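Local coordinates for flagellar regulatory protein C (Vibrio cholerae, PDB 4QHS) that probably hydrolyses ATP as a heptameric AAA+ activator of sigma-54-dependent transcription, controlling flagellar gene expression, at residues Ile70-Cys74 with Ala75-Asp79; Asn80-Glu83 with Ala84-Gly88; Pro215-Pro219 with Asn220-Lys224; Arg235-Asp238 with Asn239-Arg243. One frame throughout, in Å; residues are numbered along the deposited sequence.

Contact 1. Residues Ile70-Cys74 with Ala75-Asp79; sequences IAINC and AAIPD
The backbone N-H of A76 bonds to N73 O at 2.8 Å, closing a type I beta turn from N73 to A76. The donor stands 46° out of that carbonyl's plane. One residue earlier, A75 N reaches N73 OD1 at 2.9 Å, an Asx turn nested in the first. CG of N73 lies anti to the backbone N (chi1 -168°), which folds the amide back over the turn. N73 thus grips two successive N-H groups, one through each of its oxygens, and this holds its amide oxygen in place. Water 1 bridges what follows, donating to C74 O and accepting from I77 N at 2.9 Å. Beyond the polar knot, I77 CG1 rests 3.5 Å from N73 O. The same branch meets I72 CD1 at 4.0 Å, the two side chains crossing nearly at right angles.

N73 also touches E117, recalling related activators in which an asparagine here acts as glutamate switch. A75 O bonds to R171 of the second subunit. In the fold, the turn leaves edge strand 69-73, which pairs with strand 112-116, while I72, C74 and I77 pack on L82 of helix 82-87.

Contact 2. Residues Asn80-Glu83 with Ala84-Gly88; sequences NMLE and ATLFG
M81, L82 and E83 present their carbonyls to the N-H groups of T85, L86 and F87, giving the i to i+4 ladder of a short alpha-helix with bonds of 2.8 to 3.0 Å. The side chains elaborate this scaffold. T85 has OG1 between its backbone N and carbonyl carbon (chi1 56°), from where the hydroxyl donates to L82 O; the modelled length, 2.5 Å, is doubtful. L82 O also takes the N-H of L86. Where E83 meets F87, the aliphatic CG of the glutamate comes 4.0 Å from ring atom CD2. E83 O sits at the edge of the F87 ring, 3.3 Å from F87 CD2, and the carboxylate and ring planes are almost perpendicular (89°). L82 and L86 lie alongside one another, CD1 to CD1 4.0 Å, while M81 curls at chi2 and chi3 to bring CE within 3.8 Å of A84 CB. Water 2 joins N80 O to A84 N.

F87 continues onto L125 and V132 of helix 123-135, and A84 touches F94 of the GAFTGA sequence. Chemically, water 2 serves the first-turn amide of A84 and the T85 hydroxyl probably adds a second donor at L82 O beside L86 N, while leucine and phenylalanine present carbon to the protein interior.

Contact 3. Residues Pro215-Pro219 with Asn220-Lys224; sequences PSIAP and NAITK
The carbonyl oxygen of A218 receives two amides of the first helical turn, A221 N at 3.2 Å and I222 N at 3.3 Å. Both bonds are weak, the first being the more bent with an N-H...O angle of 137°. The next carbonyl is held more firmly: P219 O accepts from T223 N at 3.0 Å, the donor tilted 31° from the carbonyl plane. P219 itself occupies the first helical position, where its ring nitrogen has no hydrogen to offer and no preceding turn requires one.

Apolar side chains fold back over this start. I217 lies just outside the helix, and its CG1, anti to the backbone N (chi1 152°), carries the chain toward A221 and I222. CG1 meets A221 CB at 3.6 Å. Further out, CD1 of I217 is modelled 3.4 Å from CD1 of I222, tighter than normal carbon contact, so the closeness is doubtful although the pairing is clear. The two isoleucines cross at roughly a right angle. I222 also touches E196 of helix 195-208, and A221 packs on Q254.

With A218 at the N-cap, I217 and I222 fall at N' and N4. Their contact is therefore the hydrophobic staple of an alpha-helix N-terminus, with proline at N1, here opening helix 219-226 of the AAA+ lid domain.

Contact 4. Residues Arg235-Asp238 with Asn239-Arg243; sequences RELD and NVVQR
Four backbone bonds join R235-D238 to N239-R243 along one alpha-helix, and they are not equally well directed. V241 N points at L237 O at 2.9 Å with an N-H...O angle of 171°, and V240 N meets E236 O in the carbonyl plane. N239 N, by contrast, stands above the plane of R235's own carbonyl, 3.2 Å from R235 O.

Apolar contact runs between L237 and V241. L237 CD1 reaches V241 CG2 at 3.9 Å. That methyl lies beside the valine's own backbone N because CG1 takes the position anti to it (chi1 176°). V241 CG2 is also pressed close to L237 O, at 3.2 Å.

Among the polar side chains, D238 OD1 and Q242 OE1 approach to 3.6 Å, two oxygens with no hydrogen bond between them, the carboxylate and amide planes turned 87° apart. One face of the R243 guanidinium lies over N239 O, 4.1 Å from its plane. R235, at the place of the sensor II arginine in related activators, forms a salt bridge with E172 of the second subunit, whose Y176 O receives N239 ND2, while E236 OE1 accepts from G232 N of its own chain.

Within the subunit, L237 and V241 seat this stretch of helix 233-247 against L202 of helix 195-208. The backbone of R235 bonds to G48 in the P-loop, so the same helix joins lid to ATPase core and faces a neighbouring subunit.

Contacts 1 and 2 form one unit of the core, their centres about 9 Å apart: the turn and the loop after strand 69-73 lead to helix 82-87, which packs back on the strand through I72 CD1 and T85 OG1 at 3.3 Å. Contacts 3 and 4 belong to the lid, with centres about 14 Å apart and nearest atoms about 8 Å apart. Contacts 2 and 3 mark the extremes, with centres about 46 Å apart. Contacts 1 and 4 both border the second subunit, about 24 Å apart between centres. They probably flank the nucleotide site, empty in this structure, one beside the probable Walker B residue E117 and the other at the P-loop.

Contact 1. Residues Ile70-Cys74 with Ala75-Asp79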
loop_
_atom_site.group_PDB
_atom_site.type_symbol
_atom_site.label_atom_id
_atom_site.label_comp_id
_atom_site.label_asym_id
_atom_site.label_seq_id
_atom_site.Cartn_x
_atom_site.Cartn_y
_atom_site.Cartn_z
ATOM N N ILE A 70 -31.390 29.517 -3.431
ATOM C CA ILE A 70 -29.984 29.157 -3.310
ATOM C C ILE A 70 -29.722 27.855 -4.065
ATOM O O ILE A 70 -30.403 26.863 -3.843
ATOM C CB ILE A 70 -29.566 28.990 -1.825
ATOM C CG1 ILE A 70 -29.923 30.234 -1.000
ATOM C CG2 ILE A 70 -28.084 28.634 -1.706
ATOM C CD1 ILE A 70 -29.130 31.485 -1.359
ATOM N N ALA A 71 -28.733 27.860 -4.948
ATOM C CA ALA A 71 -28.465 26.701 -5.792
ATOM C C ALA A 71 -27.012 26.226 -5.653
ATOM O O ALA A 71 -26.084 27.028 -5.734
ATOM C CB ALA A 71 -28.787 27.033 -7.261
ATOM N N ILE A 72 -26.820 24.929 -5.440
ATOM C CA ILE A 72 -25.481 24.333 -5.480
ATOM C C ILE A 72 -25.458 23.121 -6.422
ATOM O O ILE A 72 -26.403 22.333 -6.468
ATOM C CB ILE A 72 -24.994 23.929 -4.066
ATOM C CG1 ILE A 72 -23.687 23.146 -4.150
ATOM C CG2 ILE A 72 -26.049 23.109 -3.345
ATOM C CD1 ILE A 72 -22.922 23.080 -2.833
ATOM N N ASN A 73 -24.390 22.990 -7.202
ATOM C CA ASN A 73 -24.256 21.831 -8.069
ATOM C C ASN A 73 -23.298 20.819 -7.466
ATOM O O ASN A 73 -22.072 20.945 -7.574
ATOM C CB ASN A 73 -23.782 22.224 -9.467
ATOM C CG ASN A 73 -23.925 21.080 -10.467
ATOM O OD1 ASN A 73 -23.717 19.906 -10.139
ATOM N ND2 ASN A 73 -24.300 21.419 -11.688
ATOM N N CYS A 74 -23.892 19.805 -6.855
ATOM C CA CYS A 74 -23.174 18.728 -6.194
ATOM C C CYS A 74 -22.165 17.992 -7.074
ATOM O O CYS A 74 -21.331 17.266 -6.569
ATOM C CB CYS A 74 -24.189 17.726 -5.636
ATOM S SG CYS A 74 -25.500 18.508 -4.653
ATOM N N ALA A 75 -22.245 18.172 -8.386
ATOM C CA ALA A 75 -21.334 17.508 -9.291
ATOM C C ALA A 75 -20.271 18.468 -9.794
ATOM O O ALA A 75 -19.571 18.159 -10.748
ATOM C CB ALA A 75 -22.105 16.904 -10.483
ATOM N N ALA A 76 -20.157 19.643 -9.185
ATOM C CA ALA A 76 -19.255 20.635 -9.753
ATOM C C ALA A 76 -18.438 21.394 -8.720
ATOM O O ALA A 76 -17.723 22.328 -9.070
ATOM C CB ALA A 76 -20.036 21.617 -10.626
ATOM N N ILE A 77 -18.526 20.990 -7.459
ATOM C CA ILE A 77 -17.702 21.603 -6.416
ATOM C C ILE A 77 -16.293 20.982 -6.373
ATOM O O ILE A 77 -16.128 19.799 -6.068
ATOM C CB ILE A 77 -18.360 21.473 -5.040
ATOM C CG1 ILE A 77 -19.813 21.958 -5.100
ATOM C CG2 ILE A 77 -17.562 22.252 -3.997
ATOM C CD1 ILE A 77 -19.980 23.328 -5.714
ATOM N N PRO A 78 -15.273 21.779 -6.705
ATOM C CA PRO A 78 -13.879 21.321 -6.737
ATOM C C PRO A 78 -13.293 21.014 -5.363
ATOM O O PRO A 78 -13.880 21.393 -4.339
ATOM C CB PRO A 78 -13.132 22.502 -7.358
ATOM C CG PRO A 78 -14.170 23.327 -8.018
ATOM C CD PRO A 78 -15.400 23.160 -7.197
ATOM N N ASP A 79 -12.156 20.315 -5.372
ATOM C CA ASP A 79 -11.342 20.048 -4.185
ATOM C C ASP A 79 -12.139 19.471 -3.014
ATOM O O ASP A 79 -11.893 19.847 -1.876
ATOM C CB ASP A 79 -10.640 21.332 -3.725
ATOM C CG ASP A 79 -9.834 22.006 -4.834
ATOM O OD1 ASP A 79 -9.155 21.311 -5.619
ATOM O OD2 ASP A 79 -9.884 23.248 -4.920
HETATM O O HOH W 1 -19.060 18.256 -6.539
#

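Contact 2. Residues Asn80-Glu83 with Ala84-Gly88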
loop_
_atom_site.group_PDB
_atom_site.type_symbol
_atom_site.label_atom_id
_atom_site.label_comp_id
_atom_site.label_asym_id
_atom_site.label_seq_id
_atom_site.Cartn_x
_atom_site.Cartn_y
_atom_site.Cartn_z
ATOM N N ASN A 80 -13.101 18.592 -3.306
ATOM C CA ASN A 80 -13.959 17.952 -2.293
ATOM C C ASN A 80 -14.689 18.871 -1.300
ATOM O O ASN A 80 -14.969 18.468 -0.173
ATOM C CB ASN A 80 -13.143 16.947 -1.477
ATOM C CG ASN A 80 -13.946 15.719 -1.114
ATOM O OD1 ASN A 80 -14.704 15.200 -1.939
ATOM N ND2 ASN A 80 -13.804 15.255 0.127
ATOM N N MET A 81 -15.035 20.082 -1.723
ATOM C CA MET A 81 -15.572 21.075 -0.797
ATOM C C MET A 81 -17.070 21.007 -0.644
ATOM O O MET A 81 -17.644 21.835 0.066
ATOM C CB MET A 81 -15.174 22.477 -1.245
ATOM C CG MET A 81 -13.705 22.757 -1.018
ATOM S SD MET A 81 -13.384 22.895 0.763
ATOM C CE MET A 81 -14.286 24.411 1.131
ATOM N N LEU A 82 -17.698 20.022 -1.289
ATOM C CA LEU A 82 -19.164 19.947 -1.332
ATOM C C LEU A 82 -19.779 19.945 0.058
ATOM O O LEU A 82 -20.679 20.720 0.338
ATOM C CB LEU A 82 -19.628 18.699 -2.083
ATOM C CG LEU A 82 -21.134 18.381 -2.019
ATOM C CD1 LEU A 82 -21.977 19.561 -2.539
ATOM C CD2 LEU A 82 -21.462 17.105 -2.823
ATOM N N GLU A 83 -19.283 19.060 0.918
ATOM C CA GLU A 83 -19.779 18.946 2.282
ATOM C C GLU A 83 -19.546 20.241 3.062
ATOM O O GLU A 83 -20.436 20.707 3.786
ATOM C CB GLU A 83 -19.119 17.761 2.987
ATOM C CG GLU A 83 -19.491 17.603 4.433
ATOM C CD GLU A 83 -19.062 16.251 4.974
ATOM O OE1 GLU A 83 -19.226 15.237 4.258
ATOM O OE2 GLU A 83 -18.559 16.194 6.108
ATOM N N ALA A 84 -18.374 20.845 2.898
ATOM C CA ALA A 84 -18.103 22.103 3.598
ATOM C C ALA A 84 -19.025 23.227 3.107
ATOM O O ALA A 84 -19.504 24.051 3.895
ATOM C CB ALA A 84 -16.662 22.502 3.437
ATOM N N THR A 85 -19.271 23.264 1.805
ATOM C CA THR A 85 -20.119 24.302 1.238
ATOM C C THR A 85 -21.561 24.134 1.710
ATOM O O THR A 85 -22.204 25.093 2.119
ATOM C CB THR A 85 -20.081 24.276 -0.276
ATOM O OG1 THR A 85 -20.445 22.968 -0.714
ATOM C CG2 THR A 85 -18.686 24.541 -0.747
ATOM N N LEU A 86 -22.051 22.903 1.691
ATOM C CA LEU A 86 -23.423 22.618 2.122
ATOM C C LEU A 86 -23.692 22.954 3.591
ATOM O O LEU A 86 -24.679 23.630 3.914
ATOM C CB LEU A 86 -23.753 21.140 1.879
ATOM C CG LEU A 86 -24.525 20.872 0.589
ATOM C CD1 LEU A 86 -24.746 19.372 0.391
ATOM C CD2 LEU A 86 -25.860 21.637 0.565
ATOM N N PHE A 87 -22.810 22.481 4.472
ATOM C CA PHE A 87 -23.030 22.569 5.912
ATOM C C PHE A 87 -22.300 23.725 6.571
ATOM O O PHE A 87 -22.646 24.131 7.681
ATOM C CB PHE A 87 -22.619 21.253 6.573
ATOM C CG PHE A 87 -23.462 20.104 6.145
ATOM C CD1 PHE A 87 -24.709 19.899 6.703
ATOM C CD2 PHE A 87 -23.035 19.250 5.150
ATOM C CE1 PHE A 87 -25.508 18.847 6.288
ATOM C CE2 PHE A 87 -23.830 18.194 4.738
ATOM C CZ PHE A 87 -25.065 17.995 5.305
ATOM N N GLY A 88 -21.294 24.263 5.894
ATOM C CA GLY A 88 -20.497 25.319 6.478
ATOM C C GLY A 88 -19.555 24.681 7.478
ATOM O O GLY A 88 -19.614 23.477 7.712
HETATM O O HOH W 2 -16.049 19.426 2.090
#

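Contact 3. Residues Pro215-Pro219 with Asn220-Lys224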
loop_
_atom_site.group_PDB
_atom_site.type_symbol
_atom_site.label_atom_id
_atom_site.label_comp_id
_atom_site.label_asym_id
_atom_site.label_seq_id
_atom_site.Cartn_x
_atom_site.Cartn_y
_atom_site.Cartn_z
ATOM N N PRO A 215 -34.007 36.871 -35.212
ATOM C CA PRO A 215 -34.679 35.685 -35.752
ATOM C C PRO A 215 -34.925 35.683 -37.244
ATOM O O PRO A 215 -33.974 35.454 -37.999
ATOM C CB PRO A 215 -36.002 35.677 -34.989
ATOM C CG PRO A 215 -35.642 36.243 -33.641
ATOM C CD PRO A 215 -34.295 36.941 -33.767
ATOM N N SER A 216 -36.173 35.916 -37.653
ATOM C CA SER A 216 -36.608 35.744 -39.044
ATOM C C SER A 216 -35.952 34.504 -39.672
ATOM O O SER A 216 -35.851 34.381 -40.899
ATOM C CB SER A 216 -36.307 37.002 -39.869
ATOM O OG SER A 216 -34.958 37.423 -39.729
ATOM N N ILE A 217 -35.416 33.666 -38.789
ATOM C CA ILE A 217 -34.665 32.502 -39.173
ATOM C C ILE A 217 -35.460 31.617 -40.110
ATOM O O ILE A 217 -36.459 31.057 -39.752
ATOM C CB ILE A 217 -34.228 31.761 -37.933
ATOM C CG1 ILE A 217 -34.078 30.297 -38.205
ATOM C CG2 ILE A 217 -35.255 31.883 -36.881
ATOM C CD1 ILE A 217 -34.809 29.507 -37.227
ATOM N N ALA A 218 -34.989 31.526 -41.334
ATOM C CA ALA A 218 -35.604 30.712 -42.339
ATOM C C ALA A 218 -36.327 29.550 -41.714
ATOM O O ALA A 218 -35.916 29.033 -40.702
ATOM C CB ALA A 218 -34.574 30.223 -43.314
ATOM N N PRO A 219 -37.410 29.145 -42.350
ATOM C CA PRO A 219 -38.217 28.028 -41.912
ATOM C C PRO A 219 -37.526 26.753 -42.253
ATOM O O PRO A 219 -37.790 25.743 -41.664
ATOM C CB PRO A 219 -39.440 28.147 -42.798
ATOM C CG PRO A 219 -39.446 29.513 -43.242
ATOM C CD PRO A 219 -38.055 29.858 -43.447
ATOM N N ASN A 220 -36.650 26.810 -43.226
ATOM C CA ASN A 220 -35.891 25.658 -43.610
ATOM C C ASN A 220 -34.879 25.338 -42.542
ATOM O O ASN A 220 -34.435 24.220 -42.435
ATOM C CB ASN A 220 -35.187 25.925 -44.925
ATOM C CG ASN A 220 -35.960 25.409 -46.103
ATOM O OD1 ASN A 220 -37.113 25.039 -45.976
ATOM N ND2 ASN A 220 -35.331 25.389 -47.260
ATOM N N ALA A 221 -34.525 26.347 -41.763
ATOM C CA ALA A 221 -33.625 26.197 -40.644
ATOM C C ALA A 221 -34.382 25.620 -39.482
ATOM O O ALA A 221 -33.887 24.799 -38.762
ATOM C CB ALA A 221 -33.044 27.516 -40.270
ATOM N N ILE A 222 -35.609 26.050 -39.320
ATOM C CA ILE A 222 -36.430 25.528 -38.268
ATOM C C ILE A 222 -36.602 24.041 -38.444
ATOM O O ILE A 222 -36.491 23.269 -37.531
ATOM C CB ILE A 222 -37.784 26.165 -38.308
ATOM C CG1 ILE A 222 -37.651 27.650 -38.062
ATOM C CG2 ILE A 222 -38.642 25.574 -37.270
ATOM C CD1 ILE A 222 -37.831 28.007 -36.678
ATOM N N THR A 223 -36.876 23.653 -39.658
ATOM C CA THR A 223 -37.159 22.283 -39.938
ATOM C C THR A 223 -35.905 21.492 -39.644
ATOM O O THR A 223 -35.946 20.411 -39.113
ATOM C CB THR A 223 -37.592 22.145 -41.410
ATOM O OG1 THR A 223 -38.868 22.744 -41.579
ATOM C CG2 THR A 223 -37.674 20.724 -41.819
ATOM N N LYS A 224 -34.781 22.075 -40.008
ATOM C CA LYS A 224 -33.491 21.470 -39.786
ATOM C C LYS A 224 -33.267 21.309 -38.315
ATOM O O LYS A 224 -32.828 20.293 -37.862
ATOM C CB LYS A 224 -32.430 22.367 -40.348
ATOM C CG LYS A 224 -31.062 21.840 -40.247
ATOM C CD LYS A 224 -30.387 22.075 -41.536
ATOM C CE LYS A 224 -28.967 22.407 -41.354
ATOM N NZ LYS A 224 -28.478 23.178 -42.490
#

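Contact 4. Residues Arg235-Asp238 with Asn239-Arg243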
loop_
_atom_site.group_PDB
_atom_site.type_symbol
_atom_site.label_atom_id
_atom_site.label_comp_id
_atom_site.label_asym_id
_atom_site.label_seq_id
_atom_site.Cartn_x
_atom_site.Cartn_y
_atom_site.Cartn_z
ATOM N N ARG A 235 -28.312 22.080 -24.041
ATOM C CA ARG A 235 -26.978 22.617 -24.101
ATOM C C ARG A 235 -26.438 22.574 -25.488
ATOM O O ARG A 235 -25.677 23.408 -25.868
ATOM C CB ARG A 235 -26.043 21.849 -23.183
ATOM C CG ARG A 235 -26.258 22.128 -21.746
ATOM C CD ARG A 235 -25.028 21.887 -20.967
ATOM N NE ARG A 235 -24.788 20.482 -20.791
ATOM C CZ ARG A 235 -24.736 19.882 -19.619
ATOM N NH1 ARG A 235 -24.923 20.557 -18.512
ATOM N NH2 ARG A 235 -24.504 18.601 -19.562
ATOM N N GLU A 236 -26.831 21.559 -26.227
ATOM C CA GLU A 236 -26.403 21.410 -27.587
ATOM C C GLU A 236 -27.098 22.465 -28.392
ATOM O O GLU A 236 -26.512 23.053 -29.241
ATOM C CB GLU A 236 -26.724 20.025 -28.114
ATOM C CG GLU A 236 -26.242 19.774 -29.497
ATOM C CD GLU A 236 -26.427 18.348 -29.955
ATOM O OE1 GLU A 236 -27.278 17.640 -29.444
ATOM O OE2 GLU A 236 -25.717 17.916 -30.845
ATOM N N LEU A 237 -28.351 22.718 -28.089
ATOM C CA LEU A 237 -29.131 23.670 -28.843
ATOM C C LEU A 237 -28.562 25.038 -28.635
ATOM O O LEU A 237 -28.420 25.794 -29.558
ATOM C CB LEU A 237 -30.593 23.628 -28.438
ATOM C CG LEU A 237 -31.505 24.679 -29.038
ATOM C CD1 LEU A 237 -31.563 24.493 -30.509
ATOM C CD2 LEU A 237 -32.866 24.559 -28.485
ATOM N N ASP A 238 -28.212 25.327 -27.406
ATOM C CA ASP A 238 -27.616 26.584 -27.096
ATOM C C ASP A 238 -26.389 26.758 -27.941
ATOM O O ASP A 238 -26.186 27.791 -28.505
ATOM C CB ASP A 238 -27.264 26.672 -25.631
ATOM C CG ASP A 238 -27.508 28.025 -25.068
ATOM O OD1 ASP A 238 -26.969 28.992 -25.595
ATOM O OD2 ASP A 238 -28.242 28.141 -24.088
ATOM N N ASN A 239 -25.587 25.726 -28.046
ATOM C CA ASN A 239 -24.426 25.800 -28.886
ATOM C C ASN A 239 -24.753 26.126 -30.327
ATOM O O ASN A 239 -24.126 26.966 -30.912
ATOM C CB ASN A 239 -23.633 24.509 -28.834
ATOM C CG ASN A 239 -22.576 24.522 -27.787
ATOM O OD1 ASN A 239 -22.531 25.397 -26.958
ATOM N ND2 ASN A 239 -21.720 23.541 -27.819
ATOM N N VAL A 240 -25.712 25.425 -30.896
ATOM C CA VAL A 240 -26.007 25.551 -32.291
ATOM C C VAL A 240 -26.533 26.946 -32.581
ATOM O O VAL A 240 -26.155 27.576 -33.529
ATOM C CB VAL A 240 -27.014 24.489 -32.692
ATOM C CG1 VAL A 240 -27.581 24.758 -34.037
ATOM C CG2 VAL A 240 -26.393 23.139 -32.644
ATOM N N VAL A 241 -27.397 27.433 -31.722
ATOM C CA VAL A 241 -27.967 28.732 -31.908
ATOM C C VAL A 241 -26.945 29.824 -31.822
ATOM O O VAL A 241 -26.926 30.701 -32.625
ATOM C CB VAL A 241 -29.052 28.991 -30.909
ATOM C CG1 VAL A 241 -29.555 30.372 -31.073
ATOM C CG2 VAL A 241 -30.161 28.033 -31.116
ATOM N N GLN A 242 -26.084 29.753 -30.837
ATOM C CA GLN A 242 -25.020 30.720 -30.686
ATOM C C GLN A 242 -24.071 30.698 -31.862
ATOM O O GLN A 242 -23.671 31.717 -32.341
ATOM C CB GLN A 242 -24.232 30.419 -29.429
ATOM C CG GLN A 242 -24.340 31.434 -28.374
ATOM C CD GLN A 242 -23.429 31.151 -27.206
ATOM O OE1 GLN A 242 -23.849 30.584 -26.230
ATOM N NE2 GLN A 242 -22.176 31.548 -27.309
ATOM N N ARG A 243 -23.719 29.512 -32.304
ATOM C CA ARG A 243 -22.909 29.351 -33.472
ATOM C C ARG A 243 -23.600 29.993 -34.660
ATOM O O ARG A 243 -22.995 30.683 -35.440
ATOM C CB ARG A 243 -22.672 27.868 -33.734
ATOM C CG ARG A 243 -21.756 27.548 -34.836
ATOM C CD ARG A 243 -21.718 26.088 -35.084
ATOM N NE ARG A 243 -21.249 25.373 -33.922
ATOM C CZ ARG A 243 -21.917 24.427 -33.290
ATOM N NH1 ARG A 243 -23.096 24.047 -33.698
ATOM N NH2 ARG A 243 -21.397 23.864 -32.241
#